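Local coordinates for aerobic respiration control sensor protein ArcB (Escherichia coli, PDB 2A0B) that relays phosphoryl groups to the response regulator ArcA in anaerobic repression, this piece being its histidine-containing phosphotransfer (HPt) domain, a four-helix bundle, at residues L33-F36 with E37-P41; Q86-L90 with P91-D95; H110-E113 with V114-W118. One frame throughout, in Å; residues are numbered along the deposited sequence.

Overall arrangement
From the N terminus the chain first meets contact 1, within helix 26-52, passes through helices 56-72 and 76-85, turns at contact 2 and enters helix 93-122, where contact 3 lies. The three follow in series, neither nested nor crossed, and each is local. Only contact 2 shapes a connection, joining helix 76-85 to the start of helix 93-122. Contacts 1 and 3 each span somewhat over two turns of a helix, and the two helices pack together: E37 OE2 and K116 NZ form a salt bridge of 2.8 Å, beside packing of L33 on L115 and K116. Contact 2 lies across the chain's centre from both, its centre about 27 Å from that of contact 1 and 29 Å from that of contact 3.

Contact 1 (L33-F36 with E37-P41)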
ATOM      1  N   LEU A  33      -6.390  -7.230   6.608  1.00 23.86           N
ATOM      2  CA  LEU A  33      -6.781  -6.693   5.294  1.00 25.08           C
ATOM      3  C   LEU A  33      -8.076  -5.970   5.335  1.00 25.78           C
ATOM      4  O   LEU A  33      -8.319  -4.938   4.666  1.00 24.37           O
ATOM      5  CB  LEU A  33      -6.787  -7.855   4.301  1.00 25.58           C
ATOM      6  CG  LEU A  33      -6.901  -7.436   2.825  1.00 27.75           C
ATOM      7  CD1 LEU A  33      -5.786  -6.460   2.460  1.00 28.66           C
ATOM      8  CD2 LEU A  33      -6.798  -8.681   1.963  1.00 28.14           C
ATOM      9  N   ALA A  34      -9.094  -6.402   6.105  1.00 22.37           N
ATOM     10  CA  ALA A  34     -10.369  -5.736   6.231  1.00 22.45           C
ATOM     11  C   ALA A  34     -10.208  -4.365   6.841  1.00 23.66           C
ATOM     12  O   ALA A  34     -10.853  -3.381   6.470  1.00 25.42           O
ATOM     13  CB  ALA A  34     -11.348  -6.587   7.052  1.00 24.06           C
ATOM     14  N   VAL A  35      -9.275  -4.213   7.821  1.00 21.98           N
ATOM     15  CA  VAL A  35      -9.008  -2.944   8.399  1.00 21.33           C
ATOM     16  C   VAL A  35      -8.286  -2.010   7.353  1.00 20.39           C
ATOM     17  O   VAL A  35      -8.691  -0.862   7.277  1.00 22.84           O
ATOM     18  CB  VAL A  35      -8.102  -3.006   9.662  1.00 23.62           C
ATOM     19  CG1 VAL A  35      -7.683  -1.639  10.151  1.00 22.18           C
ATOM     20  CG2 VAL A  35      -8.982  -3.705  10.713  1.00 24.77           C
ATOM     21  N   PHE A  36      -7.400  -2.601   6.628  1.00 20.28           N
ATOM     22  CA  PHE A  36      -6.672  -1.795   5.574  1.00 20.15           C
ATOM     23  C   PHE A  36      -7.711  -1.263   4.587  1.00 21.00           C
ATOM     24  O   PHE A  36      -7.612  -0.053   4.268  1.00 22.01           O
ATOM     25  CB  PHE A  36      -5.660  -2.681   4.907  1.00 21.07           C
ATOM     26  CG  PHE A  36      -4.823  -1.987   3.837  1.00 22.75           C
ATOM     27  CD1 PHE A  36      -3.715  -1.261   4.204  1.00 23.87           C
ATOM     28  CD2 PHE A  36      -5.190  -2.144   2.518  1.00 23.51           C
ATOM     29  CE1 PHE A  36      -2.954  -0.656   3.179  1.00 24.66           C
ATOM     30  CE2 PHE A  36      -4.452  -1.509   1.508  1.00 22.41           C
ATOM     31  CZ  PHE A  36      -3.333  -0.798   1.852  1.00 23.56           C
ATOM     32  N   GLU A  37      -8.608  -2.143   4.140  1.00 20.35           N
ATOM     33  CA  GLU A  37      -9.613  -1.612   3.170  1.00 23.99           C
ATOM     34  C   GLU A  37     -10.473  -0.510   3.684  1.00 24.98           C
ATOM     35  O   GLU A  37     -10.955   0.396   2.985  1.00 25.92           O
ATOM     36  CB  GLU A  37     -10.581  -2.746   2.795  1.00 27.62           C
ATOM     37  CG  GLU A  37     -10.072  -3.862   1.933  1.00 34.29           C
ATOM     38  CD  GLU A  37     -11.304  -4.739   1.638  1.00 36.03           C
ATOM     39  OE1 GLU A  37     -12.105  -4.348   0.793  1.00 38.80           O
ATOM     40  OE2 GLU A  37     -11.501  -5.735   2.332  1.00 40.76           O
ATOM     41  N   LYS A  38     -10.837  -0.484   5.008  1.00 21.51           N
ATOM     42  CA  LYS A  38     -11.653   0.587   5.514  1.00 24.56           C
ATOM     43  C   LYS A  38     -10.888   1.900   5.700  1.00 20.68           C
ATOM     44  O   LYS A  38     -11.539   2.927   5.730  1.00 21.75           O
ATOM     45  CB  LYS A  38     -12.372   0.185   6.808  1.00 29.79           C
ATOM     46  CG  LYS A  38     -11.822   0.540   8.148  1.00 35.64           C
ATOM     47  CD  LYS A  38     -12.887   0.313   9.235  1.00 38.08           C
ATOM     48  CE  LYS A  38     -12.478  -0.822  10.159  1.00 40.71           C
ATOM     49  NZ  LYS A  38     -13.571  -1.038  11.167  1.00 42.03           N
ATOM     50  N   MET A  39      -9.544   1.796   5.877  1.00 20.42           N
ATOM     51  CA  MET A  39      -8.824   3.030   6.143  1.00 21.54           C
ATOM     52  C   MET A  39      -8.271   3.699   4.858  1.00 20.89           C
ATOM     53  O   MET A  39      -8.098   4.914   4.865  1.00 23.14           O
ATOM     54  CB  MET A  39      -7.594   2.771   7.022  1.00 22.02           C
ATOM     55  CG  MET A  39      -7.984   2.093   8.361  1.00 24.16           C
ATOM     56  SD  MET A  39      -9.145   3.008   9.361  1.00 26.86           S
ATOM     57  CE  MET A  39      -8.285   4.500   9.703  1.00 26.20           C
ATOM     58  N   MET A  40      -8.079   2.851   3.863  1.00 21.25           N
ATOM     59  CA  MET A  40      -7.413   3.385   2.644  1.00 22.12           C
ATOM     60  C   MET A  40      -8.164   4.496   1.956  1.00 23.92           C
ATOM     61  O   MET A  40      -7.483   5.470   1.514  1.00 22.23           O
ATOM     62  CB  MET A  40      -7.050   2.263   1.696  1.00 24.37           C
ATOM     63  CG  MET A  40      -5.675   1.654   1.771  1.00 26.90           C
ATOM     64  SD  MET A  40      -4.324   2.870   1.634  1.00 24.77           S
ATOM     65  CE  MET A  40      -3.829   2.718  -0.106  1.00 26.25           C
ATOM     66  N   PRO A  41      -9.475   4.485   1.858  1.00 23.28           N
ATOM     67  CA  PRO A  41     -10.163   5.610   1.232  1.00 22.41           C
ATOM     68  C   PRO A  41      -9.790   6.932   1.850  1.00 24.99           C
ATOM     69  O   PRO A  41      -9.481   7.972   1.185  1.00 23.93           O
ATOM     70  CB  PRO A  41     -11.664   5.328   1.364  1.00 24.36           C
ATOM     71  CG  PRO A  41     -11.710   3.853   1.498  1.00 25.62           C
ATOM     72  CD  PRO A  41     -10.444   3.436   2.245  1.00 23.19           C
TER
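F36 and M40, one turn apart on helix 26-52 of the four-helix HPt bundle, form a Met-aromatic contact. The two side chains run side by side in the same direction. M40 CG lies over one face of the F36 ring, offset toward its rim, 3.6 Å from the ring centroid, and its nearest ring atoms include F36 CZ at 3.4 Å. M40 SD stands obliquely to the same ring, 4.4 Å from the F36 centroid. With F36 CG anti to the backbone N (chi1 -179°), the ring is carried to the side where the M40 chain, bent at chi2 and chi3, folds across it. An alanine at F36 would take this surface away and would probably leave the M40 thioether free to turn, with a gap beside A69 and A70 of helix 56-72, which the ring also touches. On the outer side, V35 CG1 meets M39 CG at 4.2 Å in a looser apolar pairing. The backbone is helical, with E37 N giving a straight bond to L33 O (2.9 Å, 167°). Toward P41 the pattern becomes mixed: V35 O takes M39 N and, weakly, K38 N, while F36 O takes M40 N at 3.0 Å and, weakly, M39 N. P41 has no N-H to continue the series, and the helix kinks there. Because M40 CG is bonded to sulfur through SD, its C-H groups are likely to be slightly polarised, which suits a CH-pi approach to the electron-rich face of F36 in this buried setting.

Contact 2 (Q86-L90 with P91-D95); sequences QSPDL and PAWED
P88 covers one face of the W93 indole. P88 CA stands over the five-membered ring, 3.6 Å from its centroid and 16° off the normal, while P88 CB lies above the centre of the whole indole, 3.9 Å from W93 CD2. S87 O comes obliquely to W93 CD1 at 3.4 Å, and L90 CB packs on W93 CB at 4.3 Å. With W93 CG anti to the backbone N (chi1 -170°), the indole is thrown back toward the preceding loop. That loop joins helix 76-85 to helix 93-122 in the HPt bundle through two type I beta turns, S87 to L90 and L90 to W93. L90 N bonds S87 O in the first turn. In the second, W93 N gives a straight bond to L90 O (3.1 Å, 167°), arriving from above the carbonyl plane rather than on a lone pair. Water 1 donates to the same L90 O and accepts from E94 N at 3.0 Å, linking the turn to the new helix. Farther out, W93 NE1 is hydrogen-bonded to I85 O, which fixes the rotation of the indole, and S87 OG to Q83 O. Q86 OE1 bonds ND1 of H64, the phosphorylation site.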
ATOM      1  N   GLN A  86       7.158   9.015   0.255  1.00 18.84           N
ATOM      2  CA  GLN A  86       7.780   9.676   1.414  1.00 21.13           C
ATOM      3  C   GLN A  86       9.224   9.959   1.174  1.00 22.58           C
ATOM      4  O   GLN A  86       9.929  10.303   2.177  1.00 25.47           O
ATOM      5  CB  GLN A  86       7.577   8.750   2.676  1.00 20.93           C
ATOM      6  CG  GLN A  86       8.395   7.518   2.643  1.00 21.96           C
ATOM      7  CD  GLN A  86       8.764   6.837   3.977  1.00 28.51           C
ATOM      8  OE1 GLN A  86       7.946   6.817   4.866  1.00 30.47           O
ATOM      9  NE2 GLN A  86       9.945   6.281   4.064  1.00 32.43           N
ATOM     10  N   SER A  87       9.778  10.005  -0.050  1.00 20.01           N
ATOM     11  CA  SER A  87      11.202  10.199  -0.276  1.00 19.34           C
ATOM     12  C   SER A  87      11.497  11.463  -1.124  1.00 19.90           C
ATOM     13  O   SER A  87      11.912  11.246  -2.270  1.00 21.04           O
ATOM     14  CB  SER A  87      11.820   8.985  -0.919  1.00 22.76           C
ATOM     15  OG  SER A  87      11.786   7.845  -0.102  1.00 26.89           O
ATOM     16  N   PRO A  88      11.371  12.625  -0.561  1.00 20.98           N
ATOM     17  CA  PRO A  88      11.575  13.892  -1.301  1.00 21.73           C
ATOM     18  C   PRO A  88      13.032  14.080  -1.640  1.00 23.51           C
ATOM     19  O   PRO A  88      13.328  14.979  -2.459  1.00 24.07           O
ATOM     20  CB  PRO A  88      10.995  14.992  -0.457  1.00 23.28           C
ATOM     21  CG  PRO A  88      11.034  14.439   0.944  1.00 25.75           C
ATOM     22  CD  PRO A  88      10.862  12.960   0.797  1.00 23.56           C
ATOM     23  N   ASP A  89      13.964  13.254  -1.199  1.00 22.50           N
ATOM     24  CA  ASP A  89      15.352  13.258  -1.577  1.00 24.56           C
ATOM     25  C   ASP A  89      15.566  12.760  -3.005  1.00 24.11           C
ATOM     26  O   ASP A  89      16.637  12.929  -3.591  1.00 27.83           O
ATOM     27  CB  ASP A  89      16.178  12.375  -0.617  1.00 24.11           C
ATOM     28  CG  ASP A  89      15.615  10.955  -0.461  1.00 24.45           C
ATOM     29  OD1 ASP A  89      14.545  10.828   0.148  1.00 24.72           O
ATOM     30  OD2 ASP A  89      16.239   9.984  -0.880  1.00 28.70           O
ATOM     31  N   LEU A  90      14.589  12.069  -3.593  1.00 22.65           N
ATOM     32  CA  LEU A  90      14.740  11.491  -4.920  1.00 23.53           C
ATOM     33  C   LEU A  90      14.672  12.629  -5.953  1.00 22.61           C
ATOM     34  O   LEU A  90      13.869  13.505  -5.820  1.00 23.17           O
ATOM     35  CB  LEU A  90      13.523  10.548  -5.154  1.00 24.15           C
ATOM     36  CG  LEU A  90      13.534   9.228  -4.370  1.00 26.69           C
ATOM     37  CD1 LEU A  90      12.214   8.474  -4.619  1.00 25.69           C
ATOM     38  CD2 LEU A  90      14.693   8.336  -4.676  1.00 26.03           C
ATOM     39  N   PRO A  91      15.596  12.560  -6.891  1.00 25.16           N
ATOM     40  CA  PRO A  91      15.576  13.599  -7.963  1.00 26.78           C
ATOM     41  C   PRO A  91      14.235  13.721  -8.674  1.00 25.55           C
ATOM     42  O   PRO A  91      13.823  14.823  -9.085  1.00 28.16           O
ATOM     43  CB  PRO A  91      16.610  13.060  -8.938  1.00 28.13           C
ATOM     44  CG  PRO A  91      17.505  12.146  -8.195  1.00 29.81           C
ATOM     45  CD  PRO A  91      16.645  11.570  -7.072  1.00 26.53           C
ATOM     46  N   ALA A  92      13.538  12.608  -8.898  1.00 25.08           N
ATOM     47  CA  ALA A  92      12.246  12.631  -9.602  1.00 22.88           C
ATOM     48  C   ALA A  92      11.048  12.957  -8.753  1.00 22.41           C
ATOM     49  O   ALA A  92       9.893  13.013  -9.138  1.00 21.35           O
ATOM     50  CB  ALA A  92      12.044  11.265 -10.239  1.00 25.28           C
ATOM     51  N   TRP A  93      11.200  13.172  -7.396  1.00 18.77           N
ATOM     52  CA  TRP A  93      10.058  13.372  -6.539  1.00 18.70           C
ATOM     53  C   TRP A  93       9.077  14.453  -6.912  1.00 18.91           C
ATOM     54  O   TRP A  93       7.883  14.305  -7.024  1.00 18.82           O
ATOM     55  CB  TRP A  93      10.516  13.555  -5.032  1.00 19.67           C
ATOM     56  CG  TRP A  93       9.396  13.531  -4.034  1.00 18.89           C
ATOM     57  CD1 TRP A  93       8.950  12.361  -3.387  1.00 19.98           C
ATOM     58  CD2 TRP A  93       8.589  14.568  -3.547  1.00 19.09           C
ATOM     59  NE1 TRP A  93       7.951  12.735  -2.537  1.00 20.11           N
ATOM     60  CE2 TRP A  93       7.654  14.052  -2.570  1.00 20.24           C
ATOM     61  CE3 TRP A  93       8.514  15.958  -3.775  1.00 21.73           C
ATOM     62  CZ2 TRP A  93       6.752  14.869  -1.935  1.00 20.70           C
ATOM     63  CZ3 TRP A  93       7.596  16.739  -3.119  1.00 21.59           C
ATOM     64  CH2 TRP A  93       6.675  16.212  -2.195  1.00 23.37           C
ATOM     65  N   GLU A  94       9.600  15.691  -7.198  1.00 18.95           N
ATOM     66  CA  GLU A  94       8.687  16.764  -7.544  1.00 23.15           C
ATOM     67  C   GLU A  94       7.956  16.456  -8.892  1.00 19.17           C
ATOM     68  O   GLU A  94       6.773  16.807  -8.919  1.00 22.44           O
ATOM     69  CB  GLU A  94       9.536  18.051  -7.731  1.00 26.96           C
ATOM     70  CG  GLU A  94       9.927  18.699  -6.413  1.00 33.20           C
ATOM     71  CD  GLU A  94       8.855  19.497  -5.717  1.00 37.67           C
ATOM     72  OE1 GLU A  94       7.815  19.861  -6.306  1.00 41.68           O
ATOM     73  OE2 GLU A  94       9.004  19.825  -4.506  1.00 39.80           O
ATOM     74  N   ASP A  95       8.684  15.825  -9.773  1.00 21.02           N
ATOM     75  CA  ASP A  95       8.032  15.547 -11.082  1.00 21.67           C
ATOM     76  C   ASP A  95       6.961  14.456 -10.986  1.00 21.89           C
ATOM     77  O   ASP A  95       6.019  14.409 -11.752  1.00 22.54           O
ATOM     78  CB  ASP A  95       9.018  15.011 -12.084  1.00 22.05           C
ATOM     79  CG  ASP A  95       9.942  16.133 -12.734  1.00 19.94           C
ATOM     80  OD1 ASP A  95       9.529  17.242 -12.500  1.00 27.35           O
ATOM     81  OD2 ASP A  95      10.913  15.501 -13.147  1.00 24.68           O
TER
HETATM   82  O   HOH W   1      12.512  16.262  -6.517  1.00 27.60           O

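Contact 3 (H110-E113 with V114-W118); sequences HDVE and VLKAW
H110 and V114 meet both through the backbone and through their side chains, one turn apart on helix 93-122. Four successive carbonyls are satisfied by the amide four residues on: H110 O by V114 N (3.0 Å), D111 O by L115 N, V112 O by K116 N (2.9 Å, 165°) and E113 O by A117 N. This unbroken run marks a regular alpha helix. V114 CG2, placed anti to its own carbonyl carbon, sits over one face of the H110 imidazole, toward the rim, 4.1 Å from the ring centroid. The K116 chain is extended and passes alongside V112, with K116 CE 4.0 Å from V112 CG1; this apolar run delivers the ammonium NZ to the carboxylate of E37, its salt-bridge partner. D111 OD1 lies close to OE1 of the zinc ligand E107, two like charges whose approach the nearby zinc ion, or a proton held between them, may make tolerable. Around the turn, H110 and V114 touch K7 of helix 7-11, W118 packs on I14 and L17 of helix 14-23, and V112 and L115 face F36 and L33 of helix 26-52.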
ATOM      1  N   HIS A 110      -7.701  -2.981  -6.481  1.00 16.87           N
ATOM      2  CA  HIS A 110      -7.274  -4.127  -7.215  1.00 17.14           C
ATOM      3  C   HIS A 110      -6.218  -4.979  -6.543  1.00 18.52           C
ATOM      4  O   HIS A 110      -6.190  -6.189  -6.538  1.00 19.73           O
ATOM      5  CB  HIS A 110      -6.822  -3.683  -8.663  1.00 19.25           C
ATOM      6  CG  HIS A 110      -6.097  -4.714  -9.429  1.00 21.53           C
ATOM      7  ND1 HIS A 110      -6.740  -5.751 -10.071  1.00 24.86           N
ATOM      8  CD2 HIS A 110      -4.788  -4.969  -9.716  1.00 23.80           C
ATOM      9  CE1 HIS A 110      -5.899  -6.552 -10.666  1.00 24.05           C
ATOM     10  NE2 HIS A 110      -4.681  -6.101 -10.483  1.00 25.87           N
ATOM     11  N   ASP A 111      -5.199  -4.275  -5.940  1.00 17.37           N
ATOM     12  CA  ASP A 111      -4.153  -4.967  -5.221  1.00 17.41           C
ATOM     13  C   ASP A 111      -4.831  -5.711  -3.979  1.00 16.06           C
ATOM     14  O   ASP A 111      -4.349  -6.844  -3.869  1.00 17.85           O
ATOM     15  CB  ASP A 111      -3.168  -3.945  -4.645  1.00 17.85           C
ATOM     16  CG  ASP A 111      -2.132  -3.376  -5.599  1.00 23.78           C
ATOM     17  OD1 ASP A 111      -2.627  -3.006  -6.720  1.00 24.69           O
ATOM     18  OD2 ASP A 111      -0.913  -3.311  -5.453  1.00 22.63           O
ATOM     19  N   VAL A 112      -5.788  -5.073  -3.410  1.00 15.74           N
ATOM     20  CA  VAL A 112      -6.441  -5.856  -2.257  1.00 16.61           C
ATOM     21  C   VAL A 112      -7.156  -7.070  -2.789  1.00 19.65           C
ATOM     22  O   VAL A 112      -7.082  -8.193  -2.252  1.00 18.51           O
ATOM     23  CB  VAL A 112      -7.379  -4.923  -1.548  1.00 16.86           C
ATOM     24  CG1 VAL A 112      -8.429  -5.644  -0.671  1.00 21.98           C
ATOM     25  CG2 VAL A 112      -6.643  -3.835  -0.738  1.00 20.01           C
ATOM     26  N   GLU A 113      -7.847  -6.938  -3.989  1.00 17.58           N
ATOM     27  CA  GLU A 113      -8.493  -8.146  -4.512  1.00 17.32           C
ATOM     28  C   GLU A 113      -7.570  -9.244  -4.872  1.00 16.85           C
ATOM     29  O   GLU A 113      -7.808 -10.460  -4.805  1.00 18.91           O
ATOM     30  CB  GLU A 113      -9.285  -7.722  -5.816  1.00 18.96           C
ATOM     31  CG  GLU A 113     -10.436  -6.841  -5.472  1.00 20.37           C
ATOM     32  CD  GLU A 113     -11.112  -6.146  -6.658  1.00 24.67           C
ATOM     33  OE1 GLU A 113     -10.508  -6.134  -7.741  1.00 29.21           O
ATOM     34  OE2 GLU A 113     -12.205  -5.629  -6.462  1.00 30.19           O
ATOM     35  N   VAL A 114      -6.333  -9.008  -5.399  1.00 16.87           N
ATOM     36  CA  VAL A 114      -5.299  -9.927  -5.702  1.00 18.13           C
ATOM     37  C   VAL A 114      -4.809 -10.642  -4.373  1.00 17.21           C
ATOM     38  O   VAL A 114      -4.653 -11.825  -4.482  1.00 19.31           O
ATOM     39  CB  VAL A 114      -4.099  -9.255  -6.410  1.00 19.45           C
ATOM     40  CG1 VAL A 114      -2.944 -10.190  -6.581  1.00 21.12           C
ATOM     41  CG2 VAL A 114      -4.612  -8.873  -7.841  1.00 20.97           C
ATOM     42  N   LEU A 115      -4.677  -9.864  -3.340  1.00 16.81           N
ATOM     43  CA  LEU A 115      -4.232 -10.558  -2.059  1.00 18.19           C
ATOM     44  C   LEU A 115      -5.368 -11.421  -1.551  1.00 19.40           C
ATOM     45  O   LEU A 115      -5.050 -12.570  -1.188  1.00 20.94           O
ATOM     46  CB  LEU A 115      -3.811  -9.441  -1.127  1.00 18.65           C
ATOM     47  CG  LEU A 115      -3.527  -9.976   0.340  1.00 20.94           C
ATOM     48  CD1 LEU A 115      -2.453 -10.966   0.233  1.00 20.51           C
ATOM     49  CD2 LEU A 115      -3.253  -8.735   1.190  1.00 23.19           C
ATOM     50  N   LYS A 116      -6.594 -10.968  -1.630  1.00 19.23           N
ATOM     51  CA  LYS A 116      -7.718 -11.824  -1.146  1.00 22.26           C
ATOM     52  C   LYS A 116      -7.719 -13.127  -1.887  1.00 23.01           C
ATOM     53  O   LYS A 116      -7.882 -14.232  -1.354  1.00 22.72           O
ATOM     54  CB  LYS A 116      -9.066 -11.163  -1.278  1.00 21.48           C
ATOM     55  CG  LYS A 116      -9.350 -10.121  -0.236  1.00 23.37           C
ATOM     56  CD  LYS A 116     -10.626  -9.367  -0.442  1.00 25.69           C
ATOM     57  CE  LYS A 116     -10.963  -8.393   0.658  1.00 28.16           C
ATOM     58  NZ  LYS A 116     -12.178  -7.580   0.324  1.00 30.67           N
ATOM     59  N   ALA A 117      -7.548 -13.100  -3.230  1.00 21.19           N
ATOM     60  CA  ALA A 117      -7.556 -14.313  -4.003  1.00 22.31           C
ATOM     61  C   ALA A 117      -6.423 -15.239  -3.674  1.00 24.58           C
ATOM     62  O   ALA A 117      -6.574 -16.453  -3.622  1.00 26.54           O
ATOM     63  CB  ALA A 117      -7.567 -13.899  -5.498  1.00 23.49           C
ATOM     64  N   TRP A 118      -5.226 -14.711  -3.408  1.00 22.02           N
ATOM     65  CA  TRP A 118      -4.047 -15.486  -3.101  1.00 21.91           C
ATOM     66  C   TRP A 118      -4.274 -16.188  -1.735  1.00 20.90           C
ATOM     67  O   TRP A 118      -3.911 -17.374  -1.704  1.00 24.87           O
ATOM     68  CB  TRP A 118      -2.828 -14.529  -3.002  1.00 22.91           C
ATOM     69  CG  TRP A 118      -1.569 -15.326  -2.817  1.00 25.20           C
ATOM     70  CD1 TRP A 118      -0.775 -15.887  -3.758  1.00 25.80           C
ATOM     71  CD2 TRP A 118      -1.009 -15.716  -1.536  1.00 25.52           C
ATOM     72  NE1 TRP A 118       0.258 -16.605  -3.173  1.00 28.61           N
ATOM     73  CE2 TRP A 118       0.112 -16.485  -1.806  1.00 26.44           C
ATOM     74  CE3 TRP A 118      -1.407 -15.450  -0.216  1.00 26.67           C
ATOM     75  CZ2 TRP A 118       0.927 -17.048  -0.812  1.00 27.36           C
ATOM     76  CZ3 TRP A 118      -0.611 -16.016   0.798  1.00 27.23           C
ATOM     77  CH2 TRP A 118       0.512 -16.751   0.477  1.00 25.73           C
TER